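Local coordinates for protein N2152 (Neocallimastix frontalis, PDB 5U22) that is a rumen fungal family 39 glycoside hydrolase that probably acts on rare arabinosyl substrates, with a TIM barrel and a beta sandwich, at residues S260-K272 / V319-A332. Sequence-based numbering, arbitrary orientation.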
loop_
_atom_site.group_PDB
_atom_site.type_symbol
_atom_site.label_atom_id
_atom_site.label_comp_id
_atom_site.label_asym_id
_atom_site.label_seq_id
_atom_site.Cartn_x
_atom_site.Cartn_y
_atom_site.Cartn_z
ATOM N N SER A 260 8.888 6.328 7.902
ATOM C CA SER A 260 8.231 6.843 6.706
ATOM C C SER A 260 6.933 6.094 6.439
ATOM O O SER A 260 5.885 6.707 6.187
ATOM C CB SER A 260 9.166 6.726 5.509
ATOM O OG SER A 260 8.448 6.987 4.319
ATOM N N SER A 261 6.989 4.763 6.520
ATOM C CA SER A 261 5.854 3.922 6.144
ATOM C C SER A 261 4.647 4.176 7.030
ATOM O O SER A 261 3.503 4.110 6.561
ATOM C CB SER A 261 6.262 2.450 6.205
ATOM O OG SER A 261 7.397 2.213 5.383
ATOM N N ALA A 262 4.877 4.462 8.317
ATOM C CA ALA A 262 3.761 4.711 9.225
ATOM C C ALA A 262 2.827 5.791 8.694
ATOM O O ALA A 262 1.615 5.731 8.912
ATOM C CB ALA A 262 4.284 5.122 10.600
ATOM N N ARG A 263 3.374 6.789 8.002
ATOM C CA ARG A 263 2.549 7.899 7.536
ATOM C C ARG A 263 1.674 7.487 6.362
ATOM O O ARG A 263 0.511 7.895 6.277
ATOM C CB ARG A 263 3.433 9.079 7.147
ATOM C CG ARG A 263 4.413 9.506 8.225
ATOM C CD ARG A 263 5.504 10.427 7.627
ATOM N NE ARG A 263 6.249 9.800 6.529
ATOM C CZ ARG A 263 7.149 10.438 5.793
ATOM N NH1 ARG A 263 7.414 11.718 6.047
ATOM N NH2 ARG A 263 7.784 9.799 4.805
ATOM N N PHE A 264 2.219 6.694 5.437
ATOM C CA PHE A 264 1.406 6.190 4.331
ATOM C C PHE A 264 0.307 5.277 4.849
ATOM O O PHE A 264 -0.856 5.365 4.432
ATOM C CB PHE A 264 2.283 5.431 3.336
ATOM C CG PHE A 264 3.209 6.311 2.524
ATOM C CD1 PHE A 264 2.753 6.949 1.381
ATOM C CD2 PHE A 264 4.532 6.487 2.898
ATOM C CE1 PHE A 264 3.589 7.749 0.625
ATOM C CE2 PHE A 264 5.388 7.294 2.145
ATOM C CZ PHE A 264 4.916 7.927 1.006
ATOM N N ILE A 265 0.668 4.382 5.763
ATOM C CA ILE A 265 -0.318 3.494 6.361
ATOM C C ILE A 265 -1.423 4.304 7.030
ATOM O O ILE A 265 -2.614 4.084 6.783
ATOM C CB ILE A 265 0.367 2.536 7.350
ATOM C CG1 ILE A 265 1.220 1.511 6.597
ATOM C CG2 ILE A 265 -0.663 1.864 8.246
ATOM C CD1 ILE A 265 2.208 0.754 7.479
ATOM N N GLY A 266 -1.046 5.258 7.881
ATOM C CA GLY A 266 -2.055 6.052 8.563
ATOM C C GLY A 266 -2.982 6.777 7.605
ATOM O O GLY A 266 -4.205 6.761 7.776
ATOM N N ARG A 267 -2.417 7.389 6.560
ATOM C CA ARG A 267 -3.237 8.206 5.669
ATOM C C ARG A 267 -4.058 7.346 4.717
ATOM O O ARG A 267 -5.231 7.644 4.478
ATOM C CB ARG A 267 -2.346 9.209 4.922
ATOM C CG ARG A 267 -1.761 10.254 5.870
ATOM C CD ARG A 267 -0.555 11.001 5.313
ATOM N NE ARG A 267 0.223 11.594 6.401
ATOM C CZ ARG A 267 1.243 12.431 6.236
ATOM N NH1 ARG A 267 1.615 12.795 5.011
ATOM N NH2 ARG A 267 1.894 12.900 7.299
ATOM N N PHE A 268 -3.482 6.257 4.195
ATOM C CA PHE A 268 -4.275 5.313 3.404
ATOM C C PHE A 268 -5.463 4.793 4.200
ATOM O O PHE A 268 -6.581 4.695 3.675
ATOM C CB PHE A 268 -3.416 4.132 2.936
ATOM C CG PHE A 268 -2.389 4.480 1.886
ATOM C CD1 PHE A 268 -2.178 5.792 1.492
ATOM C CD2 PHE A 268 -1.632 3.478 1.297
ATOM C CE1 PHE A 268 -1.218 6.107 0.536
ATOM C CE2 PHE A 268 -0.687 3.780 0.327
ATOM C CZ PHE A 268 -0.474 5.108 -0.050
ATOM N N GLU A 269 -5.241 4.430 5.466
ATOM C CA GLU A 269 -6.352 3.952 6.280
ATOM C C GLU A 269 -7.356 5.067 6.538
ATOM O O GLU A 269 -8.569 4.836 6.509
ATOM C CB GLU A 269 -5.839 3.379 7.598
ATOM C CG GLU A 269 -5.008 2.096 7.454
ATOM C CD GLU A 269 -5.850 0.853 7.163
ATOM O OE1 GLU A 269 -7.108 0.933 7.208
ATOM O OE2 GLU A 269 -5.237 -0.201 6.887
ATOM N N ARG A 270 -6.871 6.287 6.767
ATOM C CA ARG A 270 -7.771 7.405 7.049
ATOM C C ARG A 270 -8.735 7.652 5.895
ATOM O O ARG A 270 -9.903 7.995 6.111
ATOM C CB ARG A 270 -6.951 8.660 7.345
ATOM C CG ARG A 270 -7.763 9.915 7.624
ATOM C CD ARG A 270 -6.863 11.017 8.222
ATOM N NE ARG A 270 -6.124 10.542 9.400
ATOM C CZ ARG A 270 -4.793 10.510 9.489
ATOM N NH1 ARG A 270 -4.028 10.949 8.489
ATOM N NH2 ARG A 270 -4.218 10.042 10.583
ATOM N N TYR A 271 -8.271 7.471 4.663
ATOM C CA TYR A 271 -9.085 7.745 3.486
ATOM C C TYR A 271 -9.645 6.477 2.855
ATOM O O TYR A 271 -10.187 6.529 1.744
ATOM C CB TYR A 271 -8.276 8.568 2.477
ATOM C CG TYR A 271 -8.109 9.994 2.962
ATOM C CD1 TYR A 271 -9.092 10.941 2.713
ATOM C CD2 TYR A 271 -7.005 10.374 3.720
ATOM C CE1 TYR A 271 -8.961 12.248 3.172
ATOM C CE2 TYR A 271 -6.872 11.669 4.189
ATOM C CZ TYR A 271 -7.851 12.599 3.909
ATOM O OH TYR A 271 -7.721 13.883 4.376
ATOM N N LYS A 272 -9.549 5.348 3.551
ATOM C CA LYS A 272 -10.184 4.100 3.126
ATOM C C LYS A 272 -9.683 3.658 1.754
ATOM O O LYS A 272 -10.441 3.167 0.913
ATOM C CB LYS A 272 -11.704 4.221 3.156
ATOM C CG LYS A 272 -12.230 4.556 4.558
ATOM C CD LYS A 272 -13.751 4.570 4.622
ATOM C CE LYS A 272 -14.260 5.888 5.170
ATOM N N VAL A 319 -7.162 8.480 13.950
ATOM C CA VAL A 319 -5.945 9.012 14.542
ATOM C C VAL A 319 -5.836 10.457 14.097
ATOM O O VAL A 319 -5.909 10.740 12.894
ATOM C CB VAL A 319 -4.696 8.226 14.094
ATOM C CG1 VAL A 319 -3.427 8.918 14.602
ATOM C CG2 VAL A 319 -4.760 6.773 14.583
ATOM N N SER A 320 -5.655 11.366 15.051
ATOM C CA SER A 320 -5.457 12.762 14.692
ATOM C C SER A 320 -3.990 13.110 14.888
ATOM O O SER A 320 -3.513 13.133 16.037
ATOM C CB SER A 320 -6.345 13.679 15.528
ATOM O OG SER A 320 -6.031 15.040 15.275
ATOM N N PRO A 321 -3.245 13.377 13.823
ATOM C CA PRO A 321 -1.801 13.571 13.942
ATOM C C PRO A 321 -1.454 15.050 13.928
ATOM O O PRO A 321 -2.347 15.900 13.807
ATOM C CB PRO A 321 -1.273 12.867 12.690
ATOM C CG PRO A 321 -2.329 13.204 11.664
ATOM C CD PRO A 321 -3.658 13.284 12.409
ATOM N N PRO A 322 -0.172 15.405 14.060
ATOM C CA PRO A 322 0.177 16.843 14.025
ATOM C C PRO A 322 -0.290 17.561 12.767
ATOM O O PRO A 322 -0.870 18.654 12.867
ATOM C CB PRO A 322 1.702 16.817 14.161
ATOM C CG PRO A 322 1.957 15.616 15.020
ATOM C CD PRO A 322 0.968 14.584 14.514
ATOM N N ASN A 323 -0.067 16.974 11.586
ATOM C CA ASN A 323 -0.488 17.571 10.322
ATOM C C ASN A 323 -0.362 16.547 9.202
ATOM O O ASN A 323 0.746 16.301 8.712
ATOM C CB ASN A 323 0.359 18.809 9.993
ATOM C CG ASN A 323 -0.048 19.469 8.672
ATOM O OD1 ASN A 323 -1.044 19.100 8.061
ATOM N ND2 ASN A 323 0.724 20.457 8.242
ATOM N N GLU A 324 -1.476 15.926 8.808
ATOM C CA GLU A 324 -1.415 14.896 7.776
ATOM C C GLU A 324 -1.084 15.458 6.401
ATOM O O GLU A 324 -0.816 14.681 5.480
ATOM C CB GLU A 324 -2.735 14.132 7.691
ATOM C CG GLU A 324 -3.877 14.943 7.078
ATOM C CD GLU A 324 -4.917 14.050 6.426
ATOM O OE1 GLU A 324 -4.646 12.831 6.293
ATOM O OE2 GLU A 324 -5.999 14.562 6.051
ATOM N N ASN A 325 -1.113 16.774 6.233
ATOM C CA ASN A 325 -0.779 17.401 4.953
ATOM C C ASN A 325 0.654 17.897 4.932
ATOM O O ASN A 325 0.936 18.999 4.456
ATOM C CB ASN A 325 -1.748 18.541 4.666
ATOM C CG ASN A 325 -3.182 18.073 4.638
ATOM O OD1 ASN A 325 -3.553 17.246 3.810
ATOM N ND2 ASN A 325 -3.994 18.576 5.568
ATOM N N SER A 326 1.577 17.086 5.438
ATOM C CA SER A 326 2.974 17.458 5.622
ATOM C C SER A 326 3.776 16.173 5.780
ATOM O O SER A 326 3.229 15.073 5.681
ATOM C CB SER A 326 3.151 18.345 6.853
ATOM O OG SER A 326 3.080 17.536 8.018
ATOM N N LYS A 327 5.069 16.312 6.063
ATOM C CA LYS A 327 5.912 15.142 6.290
ATOM C C LYS A 327 5.763 14.551 7.687
ATOM O O LYS A 327 6.380 13.517 7.958
ATOM C CB LYS A 327 7.379 15.502 6.046
ATOM C CG LYS A 327 7.653 15.950 4.618
ATOM C CD LYS A 327 9.124 16.242 4.387
ATOM C CE LYS A 327 9.423 16.319 2.896
ATOM N NZ LYS A 327 8.624 17.390 2.237
ATOM N N LEU A 328 4.955 15.149 8.567
ATOM C CA LEU A 328 5.067 14.830 9.984
ATOM C C LEU A 328 4.463 13.470 10.319
ATOM O O LEU A 328 3.606 12.934 9.606
ATOM C CB LEU A 328 4.408 15.906 10.852
ATOM C CG LEU A 328 5.049 17.293 10.697
ATOM C CD1 LEU A 328 4.386 18.313 11.609
ATOM C CD2 LEU A 328 6.538 17.213 10.949
ATOM N N ILE A 329 4.962 12.920 11.432
ATOM C CA ILE A 329 4.557 11.670 12.072
ATOM C C ILE A 329 3.050 11.427 12.002
ATOM O O ILE A 329 2.243 12.339 12.202
ATOM C CB ILE A 329 5.056 11.663 13.530
ATOM C CG1 ILE A 329 4.697 10.356 14.249
ATOM C CG2 ILE A 329 4.522 12.899 14.296
ATOM C CD1 ILE A 329 5.533 10.156 15.475
ATOM N N ASP A 330 2.669 10.187 11.715
ATOM C CA ASP A 330 1.271 9.812 11.537
ATOM C C ASP A 330 1.174 8.322 11.833
ATOM O O ASP A 330 2.187 7.662 12.071
ATOM C CB ASP A 330 0.812 10.155 10.118
ATOM C CG ASP A 330 -0.685 10.327 9.997
ATOM O OD1 ASP A 330 -1.444 9.874 10.882
ATOM O OD2 ASP A 330 -1.102 10.925 8.987
ATOM N N GLY A 331 -0.035 7.775 11.788
ATOM C CA GLY A 331 -0.151 6.350 12.054
ATOM C C GLY A 331 -1.584 5.867 12.027
ATOM O O GLY A 331 -2.501 6.588 11.631
ATOM N N ALA A 332 -1.762 4.620 12.462
ATOM C CA ALA A 332 -3.056 3.964 12.383
ATOM C C ALA A 332 -3.308 3.177 13.656
ATOM O O ALA A 332 -2.374 2.702 14.310
ATOM C CB ALA A 332 -3.138 3.024 11.170
HETATM O O HOH W 1 -5.115 6.427 10.469
HETATM O O HOH W 2 -0.443 13.750 2.988
HETATM O O HOH W 3 -7.203 8.368 10.989
#
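The seam between the TIM barrel and the beta sandwich runs here, where barrel helix 258-270 packs on the hairpin of strands 315-320 and 330-336, and a salt-bridge network centred on Arg270 and Asp330 crosses it. The Arg270 guanidinium and the Asp330 carboxylate meet end-on, planes 7° apart: Arg270 NH2 reaches Asp330 OD1 at 2.8 Å and Arg270 NH1 reaches Asp330 OD2 at 3.0 Å, each on a syn lone pair. CG of Arg270 lies anti to the backbone N (chi1 179°) and the chain bends at chi3, which brings NH1 also to Glu324 OE1, met from above the carboxylate plane, and NH2 to Val319 O. An alanine here would remove all four bonds and is likely to leave the syn lone pairs of Asp330 without their mate and Glu324 without its arginine. Arg267, extended, gives NE to the anti lone pair of Asp330 OD2 (3.0 Å), while NH1 and NH2 share Ser326 O. Tyr271 OH donates a very short 2.5 Å bond to Glu324 OE2, ring and carboxylate nearly coplanar. Arg263 NH1 holds Lys327 O at 2.8 Å. Gly266 CA lies 3.1 Å from Gly331 O, where a CB would clash. Such close, arginine-rich packing joins barrel to sandwich in this two-domain glycoside hydrolase.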